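Local coordinates for cytochrome C (Marichromatium purpuratum 984, PDB 5LO9), which probably oxidises thiosulfate to tetrathionate, and may also run the reverse reaction, passing electrons along its four covalently bound c-type hemes, at residues A[7-12]-A[81-86]; A[304-309]-A[321-326]; A[399-404]-A[456-461]. All coordinates share one frame; numbering follows the deposited sequence.

The three contacts follow one another along the chain, and each lies near a different heme. Contact 1 joins two helices beside heme c #1 in the first cytochrome c unit. Contact 2 lines the pocket of heme c #4, where thiosulfate binds. Contact 3 sits at heme c #3, with Cys402 bonded to that heme. The centres of contacts 1 and 2 are about 56 Å apart, on opposite sides of the chain's centre. Contact 3 is about 31 Å from contact 2 and about 38 Å from contact 1, centre to centre. None of them touch: even between contacts 2 and 3 the nearest atoms are about 15 Å apart.

Contact 1: A[7-12]-A[81-86]; sequences TLAEQG and SAYYGA
Two torsions turn Tyr83 and Tyr84 onto Ala9: chi1 169° places CG of Tyr83 opposite the backbone N, and chi1 -83° places that of Tyr84 opposite the carbonyl carbon. These different torsions let two successive rings of helix 74-86 meet the same methyl, CB of Ala9 on helix 2-10. Tyr83 brings ring atom CE2 to 3.4 Å from Ala9 CB. Tyr84 comes with its far end, OH lying 3.4 Å from Ala9 CB and CZ at 3.7 Å. The methyl is oblique to both rings. The two tyrosines also pack on each other: Tyr83 CD2 stands 3.9 Å above the centre of the Tyr84 ring. Glu10 reaches across with an extended chain and crosses Tyr83 at about a right angle. Its carboxylate is turned 80° from the ring plane, and OE2 is 3.8 Å from Tyr83 OH, too far to count as a bond. With Tyr83 cut back to an alanine, a gap is likely to open beside the Ala9 methyl and one face of the Tyr84 ring to lose its cover. Phe2 meets the Tyr83 ring too, and Tyr84 touches Cys21, which is covalently linked to heme c #1. This is the packing of first and last helices found in class I cytochromes c. Contact across the pair is chiefly apolar, so it should depend on the fit of rings and methyl; Glu10 and Tyr83 merely bring polar groups near each other at the rim.

Contact 2: A[304-309]-A[321-326]; sequences WAAWVA and DTMAER. With HEC (heme c), chain E; THJ (thiosulfate), chain J; EDO (1,2-ethanediol), chain S.
Met323 meets Trp307 and Ala306 in the wall of the heme c #4 pocket, at the start of helix 323-332. Its CG is anti to the backbone N (chi1 176°), and the chain then bends at both later torsions. The bends bring CE to 3.6 Å from the carbonyl O of Ala306 and near Trp307 CA. Nearer the backbone, Met323 CG lies 3.8 Å from Trp307 CZ3, oblique to the indole, and the two side chains cross at about a right angle. Met323 SD faces the heme, 3.7 Å from its methyl CMA. Ala306 CB touches a propionate of the same heme through O1A. The helix starts with a capping box: Glu325 N gives a hydrogen bond to Thr322 OG1, and Thr322 N gives one back to Glu325 OE1 from above the carboxylate plane. Just past the cap, the Met323 and Ala324 backbone N atoms bind a 1,2-ethanediol, probably from the crystallisation liquor. One turn on, Arg326 belongs to both the heme and thiosulfate pockets. Heme atom CHA lies 3.5 Å above one face of its guanidinium, offset toward the rim. Thiosulfate comes to the edge of that group, with Arg326 NH1 3.1 Å from O1. The NE of Arg326 is hydrogen-bonded to Tyr310 OH, which is also hydrogen-bonded to the heme.

Contact 3: A[399-404]-A[456-461]; sequences AEHCAL and VRLTPQ. With HEC (heme c), chain F.
The imidazole of His401 is covered on both faces. CB of Glu400, the preceding residue, stands 3.9 Å above the ring centre. On the opposite face comes Val456 CG1, displaced toward the rim on the side of ND1 and CE1. This is a CH-pi contact: CG1 is 4.1 Å from the ring centroid and 22° off the normal. Val456 sets CG1 anti to its backbone N (chi1 -177°), which presents that branch to the ring, and the two side chains cross at about a right angle. Leu458 slides past His401 in the opposite direction, its CD2 lying 4.0 Å from His401 CD2 and oblique to the ring. The other branch of Leu458 turns to heme c #3, with CD1 3.7 Å from heme CBB. This thioether arm is bonded to Cys402, which follows His401, with SG 1.7 Å from heme CAB. Cys402 opens the CXXCH motif of cytochromes c, in which Cys405 makes the second covalent link and His406 binds the iron. Met450, the other axial ligand, lies shortly before Val456, so the contact packs the residue just ahead of the CXXCH motif against the segment that follows the methionine ligand.

Contact 1: A[7-12]-A[81-86]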
loop_
_atom_site.group_PDB
_atom_site.type_symbol
_atom_site.label_atom_id
_atom_site.label_comp_id
_atom_site.label_asym_id
_atom_site.label_seq_id
_atom_site.Cartn_x
_atom_site.Cartn_y
_atom_site.Cartn_z
ATOM N N THR A 7 21.757 58.143 17.572
ATOM C CA THR A 7 21.669 59.564 17.265
ATOM C C THR A 7 21.522 59.789 15.755
ATOM O O THR A 7 20.733 60.651 15.343
ATOM C CB THR A 7 22.882 60.319 17.851
ATOM O OG1 THR A 7 24.084 59.847 17.240
ATOM C CG2 THR A 7 22.991 60.125 19.426
ATOM N N LEU A 8 22.155 58.952 14.915
ATOM C CA LEU A 8 21.936 59.064 13.469
ATOM C C LEU A 8 20.529 58.659 13.077
ATOM O O LEU A 8 19.924 59.279 12.189
ATOM C CB LEU A 8 22.920 58.203 12.699
ATOM C CG LEU A 8 24.336 58.722 12.533
ATOM C CD1 LEU A 8 25.157 57.757 11.653
ATOM C CD2 LEU A 8 24.284 60.104 11.935
ATOM N N ALA A 9 19.996 57.602 13.681
ATOM C CA ALA A 9 18.643 57.214 13.312
ATOM C C ALA A 9 17.624 58.242 13.781
ATOM O O ALA A 9 16.694 58.569 13.036
ATOM C CB ALA A 9 18.312 55.837 13.861
ATOM N N GLU A 10 17.778 58.774 15.000
ATOM C CA GLU A 10 16.720 59.608 15.573
ATOM C C GLU A 10 16.881 61.094 15.257
ATOM O O GLU A 10 15.880 61.794 15.082
ATOM C CB GLU A 10 16.679 59.434 17.097
ATOM C CG GLU A 10 16.246 58.043 17.614
ATOM C CD GLU A 10 16.097 58.000 19.140
ATOM O OE1 GLU A 10 16.303 59.051 19.804
ATOM O OE2 GLU A 10 15.855 56.897 19.677
ATOM N N GLN A 11 18.110 61.584 15.119
ATOM C CA GLN A 11 18.349 63.013 14.956
ATOM C C GLN A 11 19.283 63.385 13.814
ATOM O O GLN A 11 19.365 64.568 13.483
ATOM C CB GLN A 11 18.919 63.598 16.255
ATOM C CG GLN A 11 17.939 63.608 17.419
ATOM C CD GLN A 11 18.652 63.702 18.756
ATOM O OE1 GLN A 11 19.675 64.387 18.897
ATOM N NE2 GLN A 11 18.102 63.017 19.756
ATOM N N GLY A 12 19.965 62.438 13.200
ATOM C CA GLY A 12 20.958 62.771 12.219
ATOM C C GLY A 12 22.126 63.478 12.874
ATOM O O GLY A 12 22.221 63.591 14.092
ATOM N N SER A 81 23.943 50.019 11.345
ATOM C CA SER A 81 23.607 48.618 11.164
ATOM C C SER A 81 23.343 47.942 12.514
ATOM O O SER A 81 22.335 47.253 12.682
ATOM C CB SER A 81 24.720 47.918 10.396
ATOM O OG SER A 81 24.979 48.583 9.167
ATOM N N ALA A 82 24.209 48.175 13.508
ATOM C CA ALA A 82 24.004 47.588 14.833
ATOM C C ALA A 82 22.775 48.157 15.519
ATOM O O ALA A 82 22.092 47.447 16.267
ATOM C CB ALA A 82 25.216 47.819 15.703
ATOM N N TYR A 83 22.489 49.443 15.313
ATOM C CA TYR A 83 21.317 50.032 15.960
ATOM C C TYR A 83 20.025 49.411 15.441
ATOM O O TYR A 83 19.187 48.956 16.228
ATOM C CB TYR A 83 21.291 51.548 15.753
ATOM C CG TYR A 83 19.989 52.184 16.163
ATOM C CD1 TYR A 83 19.751 52.538 17.467
ATOM C CD2 TYR A 83 18.994 52.424 15.240
ATOM C CE1 TYR A 83 18.538 53.118 17.851
ATOM C CE2 TYR A 83 17.778 53.017 15.612
ATOM C CZ TYR A 83 17.556 53.358 16.925
ATOM O OH TYR A 83 16.352 53.951 17.302
ATOM N N TYR A 84 19.855 49.345 14.119
ATOM C CA TYR A 84 18.600 48.838 13.567
ATOM C C TYR A 84 18.472 47.339 13.792
ATOM O O TYR A 84 17.355 46.823 13.892
ATOM C CB TYR A 84 18.481 49.191 12.069
ATOM C CG TYR A 84 17.972 50.599 11.856
ATOM C CD1 TYR A 84 16.701 50.939 12.267
ATOM C CD2 TYR A 84 18.761 51.591 11.293
ATOM C CE1 TYR A 84 16.214 52.218 12.126
ATOM C CE2 TYR A 84 18.272 52.890 11.125
ATOM C CZ TYR A 84 16.996 53.188 11.558
ATOM O OH TYR A 84 16.443 54.440 11.452
ATOM N N GLY A 85 19.604 46.642 13.903
ATOM C CA GLY A 85 19.587 45.216 14.153
ATOM C C GLY A 85 19.209 44.864 15.568
ATOM O O GLY A 85 18.699 43.763 15.823
ATOM N N ALA A 86 19.443 45.784 16.502
ATOM C CA ALA A 86 19.051 45.571 17.888
ATOM C C ALA A 86 17.599 45.906 18.168
ATOM O O ALA A 86 17.081 45.483 19.199
ATOM C CB ALA A 86 19.912 46.415 18.815
#

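Contact 2: A[304-309]-A[321-326]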
loop_
_atom_site.group_PDB
_atom_site.type_symbol
_atom_site.label_atom_id
_atom_site.label_comp_id
_atom_site.label_asym_id
_atom_site.label_seq_id
_atom_site.Cartn_x
_atom_site.Cartn_y
_atom_site.Cartn_z
ATOM N N TRP A 304 5.437 9.628 -5.774
ATOM C CA TRP A 304 4.495 8.979 -6.677
ATOM C C TRP A 304 5.162 7.853 -7.455
ATOM O O TRP A 304 4.517 6.859 -7.772
ATOM C CB TRP A 304 3.869 9.974 -7.638
ATOM C CG TRP A 304 4.769 11.002 -8.212
ATOM C CD1 TRP A 304 4.943 12.283 -7.765
ATOM C CD2 TRP A 304 5.571 10.875 -9.377
ATOM N NE1 TRP A 304 5.809 12.945 -8.572
ATOM C CE2 TRP A 304 6.202 12.102 -9.581
ATOM C CE3 TRP A 304 5.813 9.839 -10.274
ATOM C CZ2 TRP A 304 7.064 12.319 -10.639
ATOM C CZ3 TRP A 304 6.684 10.055 -11.315
ATOM C CH2 TRP A 304 7.294 11.280 -11.489
ATOM N N ALA A 305 6.444 7.956 -7.752
ATOM C CA ALA A 305 7.061 6.850 -8.467
ATOM C C ALA A 305 7.338 5.681 -7.549
ATOM O O ALA A 305 7.580 4.570 -8.030
ATOM C CB ALA A 305 8.378 7.290 -9.115
ATOM N N ALA A 306 7.305 5.909 -6.243
ATOM C CA ALA A 306 7.634 4.871 -5.285
ATOM C C ALA A 306 6.401 4.079 -4.875
ATOM O O ALA A 306 6.487 2.863 -4.696
ATOM C CB ALA A 306 8.291 5.490 -4.055
ATOM N N TRP A 307 5.252 4.743 -4.742
ATOM C CA TRP A 307 4.055 4.050 -4.276
ATOM C C TRP A 307 3.748 2.800 -5.096
ATOM O O TRP A 307 3.415 1.747 -4.536
ATOM C CB TRP A 307 2.854 4.991 -4.320
ATOM C CG TRP A 307 1.610 4.328 -3.805
ATOM C CD1 TRP A 307 0.551 3.818 -4.533
ATOM C CD2 TRP A 307 1.317 4.064 -2.442
ATOM N NE1 TRP A 307 -0.365 3.264 -3.689
ATOM C CE2 TRP A 307 0.079 3.410 -2.399
ATOM C CE3 TRP A 307 1.985 4.318 -1.248
ATOM C CZ2 TRP A 307 -0.507 3.030 -1.207
ATOM C CZ3 TRP A 307 1.396 3.925 -0.064
ATOM C CH2 TRP A 307 0.176 3.286 -0.055
ATOM N N VAL A 308 3.856 2.894 -6.426
ATOM C CA VAL A 308 3.462 1.798 -7.312
ATOM C C VAL A 308 4.555 0.771 -7.472
ATOM O O VAL A 308 4.375 -0.194 -8.221
ATOM C CB VAL A 308 3.094 2.280 -8.728
ATOM C CG1 VAL A 308 1.870 3.202 -8.706
ATOM C CG2 VAL A 308 4.310 3.016 -9.389
ATOM N N ALA A 309 5.685 0.968 -6.813
ATOM C CA ALA A 309 6.867 0.131 -6.962
ATOM C C ALA A 309 7.087 -0.823 -5.794
ATOM O O ALA A 309 7.960 -1.692 -5.875
ATOM C CB ALA A 309 8.109 1.024 -7.106
ATOM N N ASP A 321 10.339 -5.599 0.848
ATOM C CA ASP A 321 9.954 -4.496 1.722
ATOM C C ASP A 321 8.639 -3.889 1.263
ATOM O O ASP A 321 8.458 -3.605 0.077
ATOM C CB ASP A 321 11.035 -3.397 1.757
ATOM C CG ASP A 321 12.078 -3.585 2.890
ATOM O OD1 ASP A 321 11.912 -4.448 3.811
ATOM O OD2 ASP A 321 13.085 -2.831 2.848
ATOM N N THR A 322 7.728 -3.704 2.206
ATOM C CA THR A 322 6.537 -2.915 1.969
ATOM C C THR A 322 6.898 -1.440 1.953
ATOM O O THR A 322 8.005 -1.039 2.295
ATOM C CB THR A 322 5.479 -3.164 3.057
ATOM O OG1 THR A 322 6.009 -2.926 4.370
ATOM C CG2 THR A 322 4.927 -4.557 3.011
ATOM N N MET A 323 5.947 -0.618 1.522
ATOM C CA MET A 323 6.095 0.824 1.675
ATOM C C MET A 323 6.258 1.221 3.141
ATOM O O MET A 323 7.061 2.101 3.453
ATOM C CB MET A 323 4.897 1.531 1.069
ATOM C CG MET A 323 4.888 3.017 1.259
ATOM S SD MET A 323 6.318 3.816 0.529
ATOM C CE MET A 323 6.079 3.519 -1.202
ATOM N N ALA A 324 5.489 0.615 4.061
ATOM C CA ALA A 324 5.680 0.970 5.474
ATOM C C ALA A 324 7.078 0.612 5.939
ATOM O O ALA A 324 7.730 1.392 6.656
ATOM C CB ALA A 324 4.669 0.280 6.395
ATOM N N GLU A 325 7.549 -0.571 5.562
ATOM C CA GLU A 325 8.857 -0.996 6.026
ATOM C C GLU A 325 9.916 -0.057 5.495
ATOM O O GLU A 325 10.867 0.305 6.200
ATOM C CB GLU A 325 9.113 -2.443 5.608
ATOM C CG GLU A 325 8.354 -3.384 6.526
ATOM C CD GLU A 325 8.062 -4.764 5.963
ATOM O OE1 GLU A 325 8.471 -5.111 4.826
ATOM O OE2 GLU A 325 7.359 -5.499 6.683
ATOM N N ARG A 326 9.722 0.402 4.275
ATOM C CA ARG A 326 10.655 1.327 3.666
ATOM C C ARG A 326 10.680 2.639 4.426
ATOM O O ARG A 326 11.747 3.142 4.787
ATOM C CB ARG A 326 10.252 1.513 2.201
ATOM C CG ARG A 326 11.066 2.430 1.366
ATOM C CD ARG A 326 12.507 2.200 1.610
ATOM N NE ARG A 326 13.240 2.248 0.368
ATOM C CZ ARG A 326 14.403 2.853 0.219
ATOM N NH1 ARG A 326 14.943 3.510 1.248
ATOM N NH2 ARG A 326 15.002 2.828 -0.977
HETATM FE FE HEC E . 13.932 8.925 1.598
HETATM C CHA HEC E . 14.236 6.587 -1.008
HETATM C CHB HEC E . 10.552 8.102 1.985
HETATM C CHC HEC E . 13.703 11.078 4.386
HETATM C CHD HEC E . 17.124 10.031 0.958
HETATM N NA HEC E . 12.646 7.593 0.646
HETATM C C1A HEC E . 12.958 6.759 -0.339
HETATM C C2A HEC E . 11.821 5.926 -0.787
HETATM C C3A HEC E . 10.738 6.367 0.075
HETATM C C4A HEC E . 11.347 7.408 0.938
HETATM C CMA HEC E . 9.333 5.883 0.051
HETATM C CAA HEC E . 11.804 4.913 -1.903
HETATM C CBA HEC E . 11.878 5.647 -3.238
HETATM C CGA HEC E . 11.714 4.693 -4.409
HETATM O O1A HEC E . 11.409 5.201 -5.512
HETATM O O2A HEC E . 11.905 3.449 -4.254
HETATM N NB HEC E . 12.438 9.495 2.940
HETATM C C1B HEC E . 11.162 9.054 2.919
HETATM C C2B HEC E . 10.344 9.615 4.000
HETATM C C3B HEC E . 11.275 10.482 4.708
HETATM C C4B HEC E . 12.542 10.320 3.972
HETATM C CMB HEC E . 8.901 9.383 4.273
HETATM C CAB HEC E . 10.989 11.309 5.919
HETATM C CBB HEC E . 10.649 10.352 7.061
HETATM N NC HEC E . 15.198 10.303 2.524
HETATM C C1C HEC E . 14.934 11.073 3.592
HETATM C C2C HEC E . 16.037 12.006 3.923
HETATM C C3C HEC E . 17.053 11.682 2.908
HETATM C C4C HEC E . 16.411 10.626 2.092
HETATM C CMC HEC E . 16.063 13.004 5.053
HETATM C CAC HEC E . 18.417 12.297 2.651
HETATM C CBC HEC E . 19.243 12.351 3.896
HETATM N ND HEC E . 15.405 8.379 0.227
HETATM C C1D HEC E . 16.603 8.936 0.143
HETATM C C2D HEC E . 17.429 8.356 -0.931
HETATM C C3D HEC E . 16.594 7.307 -1.543
HETATM C C4D HEC E . 15.363 7.430 -0.715
HETATM C CMD HEC E . 18.823 8.779 -1.246
HETATM C CAD HEC E . 16.886 6.369 -2.700
HETATM C CBD HEC E . 18.135 5.476 -2.535
HETATM C CGD HEC E . 18.161 4.457 -1.378
HETATM O O1D HEC E . 17.929 4.782 -0.174
HETATM O O2D HEC E . 18.469 3.267 -1.660
HETATM S S1 THJ J . 16.939 5.386 3.429
HETATM O O1 THJ J . 16.341 4.098 3.924
HETATM O O2 THJ J . 17.957 5.134 2.356
HETATM O O3 THJ J . 17.686 5.997 4.555
HETATM S S2 THJ J . 15.623 6.587 2.934
HETATM C C1 EDO S . 2.018 -1.587 2.089
HETATM O O1 EDO S . 2.755 -0.704 2.985
HETATM C C2 EDO S . 2.083 -1.131 0.616
HETATM O O2 EDO S . 3.336 -1.552 -0.067
#

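Contact 3: A[399-404]-A[456-461]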
loop_
_atom_site.group_PDB
_atom_site.type_symbol
_atom_site.label_atom_id
_atom_site.label_comp_id
_atom_site.label_asym_id
_atom_site.label_seq_id
_atom_site.Cartn_x
_atom_site.Cartn_y
_atom_site.Cartn_z
ATOM N N ALA A 399 32.903 25.064 -1.298
ATOM C CA ALA A 399 33.093 26.431 -0.816
ATOM C C ALA A 399 32.526 27.431 -1.791
ATOM O O ALA A 399 31.931 28.437 -1.381
ATOM C CB ALA A 399 34.568 26.721 -0.628
ATOM N N GLU A 400 32.675 27.144 -3.089
ATOM C CA GLU A 400 32.161 28.022 -4.137
ATOM C C GLU A 400 30.636 28.000 -4.197
ATOM O O GLU A 400 29.997 29.055 -4.187
ATOM C CB GLU A 400 32.769 27.638 -5.501
ATOM C CG GLU A 400 33.896 28.571 -5.991
ATOM C CD GLU A 400 33.347 29.940 -6.503
ATOM O OE1 GLU A 400 32.361 29.938 -7.296
ATOM O OE2 GLU A 400 33.876 31.015 -6.083
ATOM N N HIS A 401 30.028 26.807 -4.224
ATOM C CA HIS A 401 28.645 26.683 -4.658
ATOM C C HIS A 401 27.664 26.158 -3.608
ATOM O O HIS A 401 26.484 26.011 -3.930
ATOM C CB HIS A 401 28.564 25.752 -5.869
ATOM C CG HIS A 401 29.404 26.165 -7.048
ATOM N ND1 HIS A 401 29.193 27.331 -7.753
ATOM C CD2 HIS A 401 30.393 25.508 -7.702
ATOM C CE1 HIS A 401 30.040 27.390 -8.764
ATOM N NE2 HIS A 401 30.768 26.290 -8.765
ATOM N N CYS A 402 28.086 25.863 -2.375
ATOM C CA CYS A 402 27.185 25.155 -1.460
ATOM C C CYS A 402 27.215 25.769 -0.066
ATOM O O CYS A 402 26.182 25.893 0.606
ATOM C CB CYS A 402 27.555 23.672 -1.374
ATOM S SG CYS A 402 28.033 22.897 -2.996
ATOM N N ALA A 403 28.411 26.177 0.362
ATOM C CA ALA A 403 28.579 26.664 1.723
ATOM C C ALA A 403 27.668 27.851 2.024
ATOM O O ALA A 403 27.292 28.070 3.174
ATOM C CB ALA A 403 30.036 27.050 1.932
ATOM N N LEU A 404 27.305 28.630 1.015
ATOM C CA LEU A 404 26.453 29.789 1.244
ATOM C C LEU A 404 25.202 29.415 2.043
ATOM O O LEU A 404 24.732 30.188 2.890
ATOM C CB LEU A 404 26.093 30.412 -0.112
ATOM C CG LEU A 404 25.198 31.644 -0.153
ATOM C CD1 LEU A 404 25.927 32.939 0.280
ATOM C CD2 LEU A 404 24.662 31.755 -1.548
ATOM N N VAL A 456 23.278 27.588 -11.380
ATOM C CA VAL A 456 24.482 26.786 -11.531
ATOM C C VAL A 456 24.059 25.335 -11.666
ATOM O O VAL A 456 23.232 24.855 -10.886
ATOM C CB VAL A 456 25.410 26.951 -10.306
ATOM C CG1 VAL A 456 26.679 26.165 -10.505
ATOM C CG2 VAL A 456 25.688 28.442 -10.040
ATOM N N ARG A 457 24.671 24.611 -12.593
ATOM C CA ARG A 457 24.444 23.172 -12.651
ATOM C C ARG A 457 25.770 22.469 -12.888
ATOM O O ARG A 457 26.398 22.660 -13.931
ATOM C CB ARG A 457 23.417 22.818 -13.730
ATOM C CG ARG A 457 21.935 22.837 -13.221
ATOM C CD ARG A 457 21.638 21.724 -12.217
ATOM N NE ARG A 457 20.337 21.773 -11.544
ATOM C CZ ARG A 457 20.098 22.372 -10.376
ATOM N NH1 ARG A 457 21.060 23.016 -9.731
ATOM N NH2 ARG A 457 18.884 22.313 -9.837
ATOM N N LEU A 458 26.178 21.656 -11.915
ATOM C CA LEU A 458 27.465 20.986 -11.951
ATOM C C LEU A 458 27.519 19.894 -13.000
ATOM O O LEU A 458 26.510 19.291 -13.360
ATOM C CB LEU A 458 27.779 20.378 -10.604
ATOM C CG LEU A 458 27.621 21.315 -9.399
ATOM C CD1 LEU A 458 28.054 20.628 -8.125
ATOM C CD2 LEU A 458 28.460 22.513 -9.562
ATOM N N THR A 459 28.731 19.652 -13.493
ATOM C CA THR A 459 29.018 18.509 -14.333
ATOM C C THR A 459 29.000 17.238 -13.497
ATOM O O THR A 459 29.118 17.277 -12.265
ATOM C CB THR A 459 30.389 18.660 -14.990
ATOM O OG1 THR A 459 31.406 18.714 -13.980
ATOM C CG2 THR A 459 30.453 19.939 -15.809
ATOM N N PRO A 460 28.840 16.093 -14.143
ATOM C CA PRO A 460 28.914 14.830 -13.402
ATOM C C PRO A 460 30.140 14.751 -12.529
ATOM O O PRO A 460 30.021 14.532 -11.312
ATOM C CB PRO A 460 28.940 13.794 -14.517
ATOM C CG PRO A 460 28.177 14.449 -15.607
ATOM C CD PRO A 460 28.532 15.884 -15.555
ATOM N N GLN A 461 31.313 15.031 -13.107
ATOM C CA GLN A 461 32.547 14.919 -12.348
ATOM C C GLN A 461 32.546 15.886 -11.163
ATOM O O GLN A 461 32.968 15.525 -10.059
ATOM C CB GLN A 461 33.750 15.174 -13.261
ATOM C CG GLN A 461 35.105 14.921 -12.588
ATOM C CD GLN A 461 35.387 13.437 -12.340
ATOM O OE1 GLN A 461 35.458 12.645 -13.294
ATOM N NE2 GLN A 461 35.525 13.048 -11.058
HETATM FE FE HEC F . 21.563 21.987 -1.055
HETATM C CHA HEC F . 19.103 19.904 0.285
HETATM C CHB HEC F . 23.796 19.308 -1.282
HETATM C CHC HEC F . 23.790 24.021 -2.756
HETATM C CHD HEC F . 19.602 24.816 -0.271
HETATM N NA HEC F . 21.473 19.961 -0.570
HETATM C C1A HEC F . 20.422 19.323 -0.034
HETATM C C2A HEC F . 20.714 17.885 0.212
HETATM C C3A HEC F . 22.074 17.709 -0.260
HETATM C C4A HEC F . 22.457 19.072 -0.718
HETATM C CMA HEC F . 22.853 16.430 -0.261
HETATM C CAA HEC F . 19.853 16.799 0.771
HETATM C CBA HEC F . 20.579 16.201 1.981
HETATM C CGA HEC F . 19.883 16.439 3.294
HETATM O O1A HEC F . 18.804 17.050 3.291
HETATM O O2A HEC F . 20.449 16.009 4.321
HETATM N NB HEC F . 23.447 21.702 -1.873
HETATM C C1B HEC F . 24.172 20.591 -1.865
HETATM C C2B HEC F . 25.475 20.749 -2.549
HETATM C C3B HEC F . 25.469 22.139 -2.994
HETATM C C4B HEC F . 24.148 22.623 -2.533
HETATM C CMB HEC F . 26.541 19.728 -2.716
HETATM C CAB HEC F . 26.521 22.891 -3.767
HETATM C CBB HEC F . 26.702 22.169 -5.080
HETATM N NC HEC F . 21.686 24.040 -1.435
HETATM C C1C HEC F . 22.639 24.653 -2.122
HETATM C C2C HEC F . 22.484 26.116 -2.179
HETATM C C3C HEC F . 21.257 26.365 -1.448
HETATM C C4C HEC F . 20.858 25.000 -1.014
HETATM C CMC HEC F . 23.409 27.090 -2.832
HETATM C CAC HEC F . 20.551 27.651 -1.103
HETATM C CBC HEC F . 20.238 28.586 -2.223
HETATM N ND HEC F . 19.693 22.292 -0.181
HETATM C C1D HEC F . 19.083 23.468 0.030
HETATM C C2D HEC F . 17.740 23.283 0.643
HETATM C C3D HEC F . 17.597 21.845 0.787
HETATM C C4D HEC F . 18.859 21.328 0.243
HETATM C CMD HEC F . 16.734 24.305 1.029
HETATM C CAD HEC F . 16.429 21.127 1.369
HETATM C CBD HEC F . 15.339 21.143 0.300
HETATM C CGD HEC F . 13.954 21.377 0.889
HETATM O O1D HEC F . 13.773 21.585 2.102
HETATM O O2D HEC F . 12.991 21.384 0.116
#